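Local coordinates for CmeC (Campylobacter jejuni, PDB 4MT4), which probably serves as the outer-membrane channel of a multidrug efflux system, a trimer of the outer membrane factor family whose beta barrel spans the membrane, at residues B[91-96]-B[108-113]; B[113-118]-B[307-312]. All blocks are in the same frame, centred on the assembly; numbering follows the deposited sequence.

Interaction 1: residues B[91-96]-B[108-113]; sequences GSRAKT and VSYGND. With C8E ((hydroxyethyloxy)tri(ethyloxy)octane), chain N; C8E ((hydroxyethyloxy)tri(ethyloxy)octane), chain H.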
loop_
_atom_site.group_PDB
_atom_site.type_symbol
_atom_site.label_atom_id
_atom_site.label_comp_id
_atom_site.label_asym_id
_atom_site.label_seq_id
_atom_site.Cartn_x
_atom_site.Cartn_y
_atom_site.Cartn_z
ATOM N N GLY B 91 39.286 -4.795 36.331
ATOM C CA GLY B 91 39.755 -4.712 37.700
ATOM C C GLY B 91 38.584 -4.857 38.650
ATOM O O GLY B 91 37.533 -4.256 38.442
ATOM N N SER B 92 38.760 -5.665 39.689
ATOM C CA SER B 92 37.684 -5.911 40.639
ATOM C C SER B 92 38.204 -6.193 42.043
ATOM O O SER B 92 39.270 -6.781 42.220
ATOM C CB SER B 92 36.815 -7.077 40.166
ATOM O OG SER B 92 37.578 -8.262 40.024
ATOM N N ARG B 93 37.441 -5.759 43.038
ATOM C CA ARG B 93 37.757 -6.019 44.436
ATOM C C ARG B 93 36.571 -6.710 45.091
ATOM O O ARG B 93 35.424 -6.385 44.792
ATOM C CB ARG B 93 38.099 -4.719 45.165
ATOM C CG ARG B 93 38.350 -4.884 46.654
ATOM C CD ARG B 93 39.106 -3.695 47.218
ATOM N NE ARG B 93 39.365 -3.837 48.647
ATOM C CZ ARG B 93 40.377 -4.528 49.160
ATOM N NH1 ARG B 93 41.230 -5.154 48.360
ATOM N NH2 ARG B 93 40.534 -4.598 50.475
ATOM N N ALA B 94 36.839 -7.666 45.973
ATOM C CA ALA B 94 35.765 -8.436 46.588
ATOM C C ALA B 94 36.037 -8.780 48.046
ATOM O O ALA B 94 37.146 -9.167 48.413
ATOM C CB ALA B 94 35.518 -9.711 45.796
ATOM N N LYS B 95 35.010 -8.629 48.876
ATOM C CA LYS B 95 35.050 -9.136 50.239
ATOM C C LYS B 95 34.400 -10.509 50.270
ATOM O O LYS B 95 33.177 -10.626 50.338
ATOM C CB LYS B 95 34.343 -8.191 51.211
ATOM C CG LYS B 95 34.332 -8.701 52.647
ATOM C CD LYS B 95 33.638 -7.741 53.604
ATOM C CE LYS B 95 32.130 -7.931 53.606
ATOM N NZ LYS B 95 31.471 -7.032 54.595
ATOM N N THR B 96 35.222 -11.550 50.203
ATOM C CA THR B 96 34.714 -12.911 50.224
ATOM C C THR B 96 34.335 -13.302 51.647
ATOM O O THR B 96 35.141 -13.188 52.569
ATOM C CB THR B 96 35.744 -13.903 49.658
ATOM O OG1 THR B 96 36.004 -13.583 48.284
ATOM C CG2 THR B 96 35.221 -15.326 49.748
ATOM N N VAL B 108 37.406 -13.407 57.078
ATOM C CA VAL B 108 36.974 -12.539 55.991
ATOM C C VAL B 108 38.142 -12.295 55.038
ATOM O O VAL B 108 39.252 -11.991 55.474
ATOM C CB VAL B 108 36.435 -11.196 56.522
ATOM C CG1 VAL B 108 36.041 -10.289 55.374
ATOM C CG2 VAL B 108 35.254 -11.430 57.449
ATOM N N SER B 109 37.895 -12.440 53.739
ATOM C CA SER B 109 38.962 -12.327 52.750
ATOM C C SER B 109 38.733 -11.195 51.753
ATOM O O SER B 109 37.805 -11.239 50.948
ATOM C CB SER B 109 39.123 -13.650 51.997
ATOM O OG SER B 109 40.174 -13.575 51.050
ATOM N N TYR B 110 39.593 -10.181 51.812
ATOM C CA TYR B 110 39.588 -9.107 50.825
ATOM C C TYR B 110 40.645 -9.399 49.767
ATOM O O TYR B 110 41.772 -9.760 50.098
ATOM C CB TYR B 110 39.853 -7.750 51.484
ATOM C CG TYR B 110 38.859 -7.376 52.561
ATOM C CD1 TYR B 110 39.042 -7.787 53.874
ATOM C CD2 TYR B 110 37.739 -6.607 52.266
ATOM C CE1 TYR B 110 38.138 -7.448 54.863
ATOM C CE2 TYR B 110 36.831 -6.262 53.247
ATOM C CZ TYR B 110 37.035 -6.686 54.545
ATOM O OH TYR B 110 36.132 -6.347 55.527
ATOM N N GLY B 111 40.281 -9.252 48.498
ATOM C CA GLY B 111 41.200 -9.547 47.413
ATOM C C GLY B 111 40.886 -8.827 46.115
ATOM O O GLY B 111 39.760 -8.384 45.891
ATOM N N ASN B 112 41.893 -8.714 45.255
ATOM C CA ASN B 112 41.730 -8.040 43.974
ATOM C C ASN B 112 42.020 -8.965 42.803
ATOM O O ASN B 112 42.582 -10.046 42.978
ATOM C CB ASN B 112 42.636 -6.811 43.897
ATOM C CG ASN B 112 42.312 -5.783 44.956
ATOM O OD1 ASN B 112 41.164 -5.649 45.374
ATOM N ND2 ASN B 112 43.324 -5.048 45.398
ATOM N N ASP B 113 41.634 -8.528 41.609
ATOM C CA ASP B 113 41.894 -9.279 40.387
ATOM C C ASP B 113 41.957 -8.342 39.186
ATOM O O ASP B 113 40.967 -7.707 38.826
ATOM C CB ASP B 113 40.821 -10.347 40.168
ATOM C CG ASP B 113 41.180 -11.317 39.059
ATOM O OD1 ASP B 113 42.386 -11.584 38.865
ATOM O OD2 ASP B 113 40.257 -11.814 38.382
HETATM C C1 C8E N . 31.981 6.224 38.201
HETATM C C2 C8E N . 33.344 5.672 37.950
HETATM C C3 C8E N . 33.914 4.756 38.980
HETATM C C4 C8E N . 35.127 3.971 38.616
HETATM C C5 C8E N . 35.351 2.689 39.344
HETATM C C6 C8E N . 35.941 1.558 38.573
HETATM C C7 C8E N . 35.719 0.181 39.096
HETATM C C8 C8E N . 36.918 -0.673 39.324
HETATM O O9 C8E N . 37.209 -1.031 40.622
HETATM C C10 C8E N . 38.066 -2.085 40.849
HETATM C C11 C8E N . 38.618 -2.241 42.222
HETATM O O12 C8E N . 39.564 -1.328 42.630
HETATM C C13 C8E N . 40.718 -1.777 43.232
HETATM C C14 C8E N . 41.399 -0.855 44.183
HETATM O O15 C8E N . 42.632 -1.240 44.659
HETATM C C16 C8E N . 43.652 -1.468 43.762
HETATM C C17 C8E N . 44.950 -1.955 44.306
HETATM O O18 C8E N . 45.779 -2.651 43.454
HETATM C C19 C8E N . 46.801 -3.403 43.984
HETATM C C20 C8E N . 46.516 -4.182 45.224
HETATM O O21 C8E N . 46.360 -5.550 45.118
HETATM C C1 C8E H . 23.511 0.469 47.459
HETATM C C2 C8E H . 24.317 0.500 48.714
HETATM C C3 C8E H . 25.766 0.169 48.618
HETATM C C4 C8E H . 26.533 0.065 49.892
HETATM C C5 C8E H . 28.016 -0.026 49.792
HETATM C C6 C8E H . 28.748 -0.585 50.963
HETATM C C7 C8E H . 30.234 -0.514 50.923
HETATM C C8 C8E H . 30.990 -1.284 51.950
HETATM O O9 C8E H . 32.173 -0.731 52.384
HETATM C C10 C8E H . 33.194 -1.556 52.796
HETATM C C11 C8E H . 34.390 -0.915 53.411
HETATM O O12 C8E H . 35.370 -1.736 53.920
HETATM C C13 C8E H . 35.039 -2.969 54.441
HETATM C C14 C8E H . 35.239 -3.196 55.903
HETATM O O15 C8E H . 34.264 -2.743 56.765
HETATM C C16 C8E H . 34.407 -2.962 58.118
HETATM C C17 C8E H . 34.733 -4.350 58.550
HETATM O O18 C8E H . 33.764 -5.059 59.228
HETATM C C19 C8E H . 32.432 -4.867 58.926
HETATM C C20 C8E H . 31.828 -5.691 57.839
HETATM O O21 C8E H . 30.465 -5.588 57.641
#

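Interaction 2: residues B[113-118]-B[307-312]; sequences DFKMGL and GFESGD. With C8E ((hydroxyethyloxy)tri(ethyloxy)octane), chain N; C8E ((hydroxyethyloxy)tri(ethyloxy)octane), chain Q.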
loop_
_atom_site.group_PDB
_atom_site.type_symbol
_atom_site.label_atom_id
_atom_site.label_comp_id
_atom_site.label_asym_id
_atom_site.label_seq_id
_atom_site.Cartn_x
_atom_site.Cartn_y
_atom_site.Cartn_z
ATOM N N ASP B 113 41.634 -8.528 41.609
ATOM C CA ASP B 113 41.894 -9.279 40.387
ATOM C C ASP B 113 41.957 -8.342 39.186
ATOM O O ASP B 113 40.967 -7.707 38.826
ATOM C CB ASP B 113 40.821 -10.347 40.168
ATOM C CG ASP B 113 41.180 -11.317 39.059
ATOM O OD1 ASP B 113 42.386 -11.584 38.865
ATOM O OD2 ASP B 113 40.257 -11.814 38.382
ATOM N N PHE B 114 43.131 -8.255 38.572
ATOM C CA PHE B 114 43.318 -7.398 37.410
ATOM C C PHE B 114 43.663 -8.229 36.178
ATOM O O PHE B 114 44.532 -9.095 36.231
ATOM C CB PHE B 114 44.412 -6.363 37.677
ATOM C CG PHE B 114 44.113 -5.451 38.835
ATOM C CD1 PHE B 114 43.322 -4.326 38.664
ATOM C CD2 PHE B 114 44.624 -5.720 40.094
ATOM C CE1 PHE B 114 43.045 -3.487 39.727
ATOM C CE2 PHE B 114 44.351 -4.886 41.162
ATOM C CZ PHE B 114 43.561 -3.767 40.977
ATOM N N LYS B 115 42.969 -7.964 35.074
ATOM C CA LYS B 115 43.199 -8.693 33.832
ATOM C C LYS B 115 43.429 -7.748 32.655
ATOM O O LYS B 115 42.992 -6.598 32.674
ATOM C CB LYS B 115 42.020 -9.619 33.531
ATOM C CG LYS B 115 41.794 -10.710 34.568
ATOM C CD LYS B 115 40.544 -11.510 34.244
ATOM C CE LYS B 115 40.325 -12.639 35.237
ATOM N NZ LYS B 115 39.046 -13.353 34.974
ATOM N N MET B 116 44.115 -8.253 31.634
ATOM C CA MET B 116 44.436 -7.482 30.434
ATOM C C MET B 116 45.015 -8.394 29.357
ATOM O O MET B 116 45.963 -9.133 29.616
ATOM C CB MET B 116 45.433 -6.363 30.752
ATOM C CG MET B 116 45.895 -5.587 29.529
ATOM S SD MET B 116 47.314 -4.519 29.840
ATOM C CE MET B 116 46.685 -3.478 31.154
ATOM N N GLY B 117 44.447 -8.345 28.154
ATOM C CA GLY B 117 44.962 -9.141 27.053
ATOM C C GLY B 117 44.099 -9.174 25.804
ATOM O O GLY B 117 43.042 -8.546 25.749
ATOM N N LEU B 118 44.558 -9.909 24.794
ATOM C CA LEU B 118 43.804 -10.081 23.555
ATOM C C LEU B 118 42.871 -11.284 23.646
ATOM O O LEU B 118 43.205 -12.291 24.268
ATOM C CB LEU B 118 44.740 -10.250 22.355
ATOM C CG LEU B 118 45.669 -9.096 21.959
ATOM C CD1 LEU B 118 45.032 -7.739 22.241
ATOM C CD2 LEU B 118 47.027 -9.223 22.636
ATOM N N GLY B 307 47.402 -12.591 27.512
ATOM C CA GLY B 307 47.598 -11.361 28.252
ATOM C C GLY B 307 48.136 -11.525 29.657
ATOM O O GLY B 307 49.097 -12.260 29.884
ATOM N N PHE B 308 47.512 -10.833 30.606
ATOM C CA PHE B 308 48.030 -10.761 31.966
ATOM C C PHE B 308 46.949 -10.921 33.035
ATOM O O PHE B 308 45.783 -10.588 32.815
ATOM C CB PHE B 308 48.759 -9.430 32.178
ATOM C CG PHE B 308 49.876 -9.181 31.200
ATOM C CD1 PHE B 308 51.158 -9.636 31.459
ATOM C CD2 PHE B 308 49.644 -8.481 30.025
ATOM C CE1 PHE B 308 52.186 -9.407 30.564
ATOM C CE2 PHE B 308 50.669 -8.249 29.126
ATOM C CZ PHE B 308 51.942 -8.713 29.397
ATOM N N GLU B 309 47.351 -11.437 34.193
ATOM C CA GLU B 309 46.482 -11.483 35.366
ATOM C C GLU B 309 47.299 -11.401 36.652
ATOM O O GLU B 309 48.305 -12.087 36.808
ATOM C CB GLU B 309 45.625 -12.752 35.370
ATOM C CG GLU B 309 44.667 -12.825 36.551
ATOM C CD GLU B 309 43.797 -14.066 36.542
ATOM O OE1 GLU B 309 43.995 -14.931 35.663
ATOM O OE2 GLU B 309 42.912 -14.174 37.416
ATOM N N SER B 310 46.856 -10.551 37.572
ATOM C CA SER B 310 47.526 -10.396 38.856
ATOM C C SER B 310 46.555 -9.920 39.930
ATOM O O SER B 310 45.531 -9.306 39.631
ATOM C CB SER B 310 48.696 -9.415 38.737
ATOM O OG SER B 310 49.338 -9.227 39.988
ATOM N N GLY B 311 46.883 -10.218 41.183
ATOM C CA GLY B 311 46.089 -9.776 42.314
ATOM C C GLY B 311 46.455 -8.361 42.717
ATOM O O GLY B 311 45.834 -7.771 43.603
ATOM N N ASP B 312 47.477 -7.823 42.059
ATOM C CA ASP B 312 47.926 -6.461 42.303
ATOM C C ASP B 312 48.173 -5.741 40.983
ATOM O O ASP B 312 48.686 -6.328 40.028
ATOM C CB ASP B 312 49.195 -6.453 43.156
ATOM C CG ASP B 312 49.075 -7.328 44.390
ATOM O OD1 ASP B 312 49.555 -8.481 44.354
ATOM O OD2 ASP B 312 48.498 -6.865 45.397
HETATM C C1 C8E N . 31.981 6.224 38.201
HETATM C C2 C8E N . 33.344 5.672 37.950
HETATM C C3 C8E N . 33.914 4.756 38.980
HETATM C C4 C8E N . 35.127 3.971 38.616
HETATM C C5 C8E N . 35.351 2.689 39.344
HETATM C C6 C8E N . 35.941 1.558 38.573
HETATM C C7 C8E N . 35.719 0.181 39.096
HETATM C C8 C8E N . 36.918 -0.673 39.324
HETATM O O9 C8E N . 37.209 -1.031 40.622
HETATM C C10 C8E N . 38.066 -2.085 40.849
HETATM C C11 C8E N . 38.618 -2.241 42.222
HETATM O O12 C8E N . 39.564 -1.328 42.630
HETATM C C13 C8E N . 40.718 -1.777 43.232
HETATM C C14 C8E N . 41.399 -0.855 44.183
HETATM O O15 C8E N . 42.632 -1.240 44.659
HETATM C C16 C8E N . 43.652 -1.468 43.762
HETATM C C17 C8E N . 44.950 -1.955 44.306
HETATM O O18 C8E N . 45.779 -2.651 43.454
HETATM C C19 C8E N . 46.801 -3.403 43.984
HETATM C C20 C8E N . 46.516 -4.182 45.224
HETATM O O21 C8E N . 46.360 -5.550 45.118
HETATM C C1 C8E Q . 54.591 -17.204 25.349
HETATM C C2 C8E Q . 53.713 -16.130 24.799
HETATM C C3 C8E Q . 54.268 -14.748 24.724
HETATM C C4 C8E Q . 53.666 -13.714 25.611
HETATM C C5 C8E Q . 53.552 -12.327 25.076
HETATM C C6 C8E Q . 52.777 -11.341 25.882
HETATM C C7 C8E Q . 52.036 -10.273 25.152
HETATM C C8 C8E Q . 50.903 -9.625 25.873
HETATM O O9 C8E Q . 49.891 -9.053 25.132
HETATM C C10 C8E Q . 48.787 -8.552 25.788
HETATM C C11 C8E Q . 48.265 -7.221 25.364
HETATM O O12 C8E Q . 47.120 -6.766 25.980
HETATM C C13 C8E Q . 46.210 -6.015 25.269
HETATM C C14 C8E Q . 45.563 -4.874 25.978
HETATM O O15 C8E Q . 44.204 -4.706 25.823
HETATM C C16 C8E Q . 43.713 -3.453 25.533
HETATM C C17 C8E Q . 42.337 -3.117 25.993
HETATM O O18 C8E Q . 41.937 -1.798 25.934
HETATM C C19 C8E Q . 42.338 -0.995 24.885
HETATM C C20 C8E Q . 43.315 0.099 25.161
HETATM O O21 C8E Q . 43.994 0.653 24.092
#

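Interaction 1: residues B[91-96]-B[108-113]
Ser92, Ala94 and Thr96 pair through their backbones with Asp113, Gly111 and Ser109, each couple exchanging two N-H...O bonds in an antiparallel ladder. The alternate couples, Arg93 with Asn112 and Lys95 with Tyr110, are non-hydrogen-bonded pairs, and all four of these side chains leave on one face. The other face carries only small or short groups.

The one side-chain hydrogen bond across the strands runs from Arg93 NH1 to Asn112 OD1, 3.0 Å. OD1 lies close to the guanidinium plane, but NH1 stands above the carbonyl plane of the amide, 37° out of it. Arg93 points CG away from its own backbone N (chi1 176°) and stays extended to NE, which also lays CG against OD1 of Asn112 at 3.2 Å. Asn112 suits this place because its other end is a donor: ND2 gives a bond to detergent atom O21 of C8E chain N, 3.1 Å away.

Packing completes that face. The Arg93 guanidinium is nearly parallel to the Tyr110 ring (13°), yet NH2 meets CB of Tyr110, at 3.4 Å, more closely than the ring. Lys95 runs alongside Tyr110, its CD 3.4 Å from Tyr110 OH; the lysine methylenes pack along the aromatic ring, while its ammonium and the tyrosine hydroxyl reach on toward a second detergent, C8E chain H. Val108 CG1 touches Lys95 CG at 3.6 Å.

On its other edge strand 84-96 pairs with the second subunit, where Lys95 O bonds Thr323 OG1 of that subunit. Such a continuous antiparallel ladder is typical of the trimeric beta barrel of outer membrane factors.

Interaction 2: residues B[113-118]-B[307-312]
Asp113 and Glu309 set two carboxylates against each other on the antiparallel pair of strands 109-124 and 299-310, neighbours in the barrel wall of this outer membrane factor. OD1 of Asp113 lies 3.0 Å from OE2 of Glu309, the carboxylate planes turned 46° apart. Two acceptors so close would probably repel if both were charged, which may raise the proton affinity of one of them. Pro101 of the third subunit packs on both residues.

Phe114 exchanges two backbone bonds with Ser310 and sends its ring to the opposite face. The ring edge faces the carbonyl oxygens of Ser310 and Gly311, and CZ touches O18 of detergent C8E chain N at 3.5 Å; an aromatic group suits a surface shared with detergent. Nearby, the Ser310 hydroxyl donates to Asp312 O, 3.0 Å, and is hydrogen-bonded to Thr315 OG1, which ties down the turn after the strand.

Lys115 returns to the face of the carboxylates and lies beside Glu309, pointing the same way. Its CG is anti to the carbonyl carbon (chi1 -63°) and the chain beyond is extended, which brings CE to 3.7 Å from Glu309 OE2. The ion pair of NZ with Asp113 OD2 is long and weak, at 3.9 Å, but a lysine suits the place because its positive charge would probably offset part of the repulsion between the two acids.

Met116 pairs through its backbone with Phe308, while its flexible side chain turns from the neighbouring strand, and CG meets C14 of C8E chain Q at 3.6 Å. Next comes Gly117 opposite Gly307; at Gly307 the second strand turns a corner. Having no side chains, the two glycines let their backbones touch directly, CA of Gly117 lying 3.6 Å from CA of Gly307.

The two interactions lie side by side in one four-stranded antiparallel sheet, their centres about 14 Å apart. Both use strand 109-124: interaction 1 joins it to strand 84-96 over a short loop, and interaction 2 joins it to strand 299-310 after 188 intervening residues, mostly helical. Along the chain interaction 1 closes before interaction 2 opens, and Asp113 belongs to both. They also touch through Asn112 with Gly311 and Gly91 with Phe114, and the same detergent, C8E chain N, contacts both. Interaction 2 thus joins the two outer membrane efflux protein regions of the chain, while interaction 1 stays within the first; both also touch the third subunit, as expected for a barrel built by three chains.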